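Local coordinates for protein putative methylase (Clostridium difficile, PDB 3LDU) that probably methylates guanine bases of ribosomal RNA, joining an RNA-binding THUMP region to a Rossmann-like methyltransferase domain, at residues D159-A164 with R226-E231. Numbering follows the deposited sequence.
Sequences DTTGDA and REFISE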
loop_
_atom_site.group_PDB
_atom_site.type_symbol
_atom_site.label_atom_id
_atom_site.label_comp_id
_atom_site.label_asym_id
_atom_site.label_seq_id
_atom_site.Cartn_x
_atom_site.Cartn_y
_atom_site.Cartn_z
ATOM N N ASP A 159 3.227 -6.092 14.748
ATOM C CA ASP A 159 3.132 -6.239 13.297
ATOM C C ASP A 159 2.535 -7.602 12.944
ATOM O O ASP A 159 3.065 -8.631 13.373
ATOM C CB ASP A 159 4.529 -6.096 12.693
ATOM C CG ASP A 159 4.548 -6.351 11.197
ATOM O OD1 ASP A 159 3.502 -6.154 10.558
ATOM O OD2 ASP A 159 5.611 -6.740 10.668
ATOM N N THR A 160 1.441 -7.619 12.182
ATOM C CA THR A 160 0.796 -8.880 11.791
ATOM C C THR A 160 1.218 -9.303 10.390
ATOM O O THR A 160 0.867 -10.391 9.925
ATOM C CB THR A 160 -0.753 -8.796 11.820
ATOM O OG1 THR A 160 -1.214 -7.992 10.725
ATOM C CG2 THR A 160 -1.258 -8.196 13.125
ATOM N N THR A 161 1.982 -8.435 9.727
ATOM C CA THR A 161 2.258 -8.571 8.290
ATOM C C THR A 161 3.601 -9.225 7.947
ATOM O O THR A 161 3.644 -10.232 7.250
ATOM C CB THR A 161 2.173 -7.190 7.623
ATOM O OG1 THR A 161 0.869 -6.649 7.854
ATOM C CG2 THR A 161 2.435 -7.314 6.123
ATOM N N GLY A 162 4.693 -8.669 8.457
ATOM C CA GLY A 162 6.018 -9.154 8.112
ATOM C C GLY A 162 6.592 -8.324 6.966
ATOM O O GLY A 162 6.802 -7.124 7.113
ATOM N N ASP A 163 6.850 -8.949 5.827
ATOM C CA ASP A 163 7.276 -8.186 4.650
ATOM C C ASP A 163 6.236 -7.113 4.312
ATOM O O ASP A 163 5.041 -7.388 4.283
ATOM C CB ASP A 163 7.478 -9.104 3.441
ATOM C CG ASP A 163 8.777 -9.877 3.500
ATOM O OD1 ASP A 163 9.637 -9.538 4.340
ATOM O OD2 ASP A 163 8.942 -10.821 2.698
ATOM N N ALA A 164 6.690 -5.889 4.066
ATOM C CA ALA A 164 5.774 -4.798 3.713
ATOM C C ALA A 164 4.722 -5.254 2.698
ATOM O O ALA A 164 5.035 -5.973 1.746
ATOM C CB ALA A 164 6.551 -3.602 3.176
ATOM N N ARG A 226 1.164 -14.499 -1.221
ATOM C CA ARG A 226 2.254 -14.272 -0.287
ATOM C C ARG A 226 1.889 -14.733 1.121
ATOM O O ARG A 226 0.742 -15.106 1.387
ATOM C CB ARG A 226 2.685 -12.808 -0.269
ATOM C CG ARG A 226 1.571 -11.822 0.059
ATOM C CD ARG A 226 2.172 -10.528 0.581
ATOM N NE ARG A 226 2.747 -10.721 1.910
ATOM C CZ ARG A 226 3.487 -9.819 2.559
ATOM N NH1 ARG A 226 3.770 -8.656 1.996
ATOM N NH2 ARG A 226 3.961 -10.084 3.770
ATOM N N GLU A 227 2.865 -14.705 2.017
ATOM C CA GLU A 227 2.588 -15.096 3.394
ATOM C C GLU A 227 2.758 -13.939 4.382
ATOM O O GLU A 227 3.320 -12.891 4.051
ATOM C CB GLU A 227 3.372 -16.335 3.803
ATOM C CG GLU A 227 4.868 -16.223 3.754
ATOM C CD GLU A 227 5.528 -17.583 3.944
ATOM O OE1 GLU A 227 5.907 -17.920 5.091
ATOM O OE2 GLU A 227 5.642 -18.328 2.949
ATOM N N PHE A 228 2.227 -14.130 5.580
ATOM C CA PHE A 228 2.207 -13.077 6.584
ATOM C C PHE A 228 2.724 -13.632 7.887
ATOM O O PHE A 228 2.470 -14.796 8.220
ATOM C CB PHE A 228 0.785 -12.558 6.751
ATOM C CG PHE A 228 0.212 -12.033 5.478
ATOM C CD1 PHE A 228 0.455 -10.729 5.089
ATOM C CD2 PHE A 228 -0.533 -12.855 4.647
ATOM C CE1 PHE A 228 -0.060 -10.242 3.895
ATOM C CE2 PHE A 228 -1.052 -12.373 3.464
ATOM C CZ PHE A 228 -0.807 -11.065 3.087
ATOM N N ILE A 229 3.468 -12.813 8.626
ATOM C CA ILE A 229 4.093 -13.293 9.868
ATOM C C ILE A 229 3.074 -13.851 10.864
ATOM O O ILE A 229 3.373 -14.822 11.556
ATOM C CB ILE A 229 4.955 -12.183 10.522
ATOM C CG1 ILE A 229 5.915 -12.775 11.556
ATOM C CG2 ILE A 229 4.065 -11.106 11.154
ATOM C CD1 ILE A 229 6.869 -13.807 10.985
ATOM N N SER A 230 1.871 -13.274 10.932
ATOM C CA SER A 230 0.864 -13.709 11.920
ATOM C C SER A 230 0.224 -15.061 11.608
ATOM O O SER A 230 -0.514 -15.620 12.441
ATOM C CB SER A 230 -0.244 -12.659 12.073
ATOM O OG SER A 230 -0.816 -12.344 10.806
ATOM N N GLU A 231 0.489 -15.591 10.417
ATOM C CA GLU A 231 -0.003 -16.920 10.080
ATOM C C GLU A 231 0.652 -17.986 10.951
ATOM O O GLU A 231 0.120 -19.092 11.089
ATOM C CB GLU A 231 0.216 -17.239 8.601
ATOM C CG GLU A 231 -0.662 -16.424 7.674
ATOM C CD GLU A 231 -0.497 -16.847 6.237
ATOM O OE1 GLU A 231 0.444 -16.354 5.580
ATOM O OE2 GLU A 231 -1.303 -17.681 5.768
HETATM O O HOH W 1 6.411 -12.109 5.160
#
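The guanidinium of Arg-226 meets the carbonyl of Asp-163 at its edge, near its own plane, where NH1 also reaches Ala-164 O in a weak bond and Lys-167 O; Trp-241 of helix 238-251 meets the ring of Phe-228 with planes about 20° apart. The contact joins an Asx turn, following strand 153-159 of the N-terminal mixed sheet, to the loop between helices 208-217 and 238-251 of the methyltransferase region. In that turn Asp-159 OD1 accepts from Thr-161 N at 2.9 Å, from above the carboxylate plane, and forms a salt bridge with Arg-61. Arg-226 NH1 and NH2 both grip Asp-163 O, each at 2.9 Å, while NE and NH2 hold Glu-227 O side-on; these two forks fix the rotation of the guanidinium. The Arg-226 side chain bends at chi3 (-70°), part of the turn that brings NE and NH2 back to the next residue's carbonyl. Between the anchors, Ile-229 N donates to Thr-161 O at 2.9 Å, nearly straight (162°) but from above the carbonyl plane. Ile-229 CG2 packs 3.5 Å from Asp-159 O, a buried carbonyl oxygen with no polar partner in the model. Thr-160 O, by contrast, takes two donors: Ser-230 N lies above its carbonyl plane, whereas Ser-230 OG approaches in that plane, on a lone pair, at 2.7 Å.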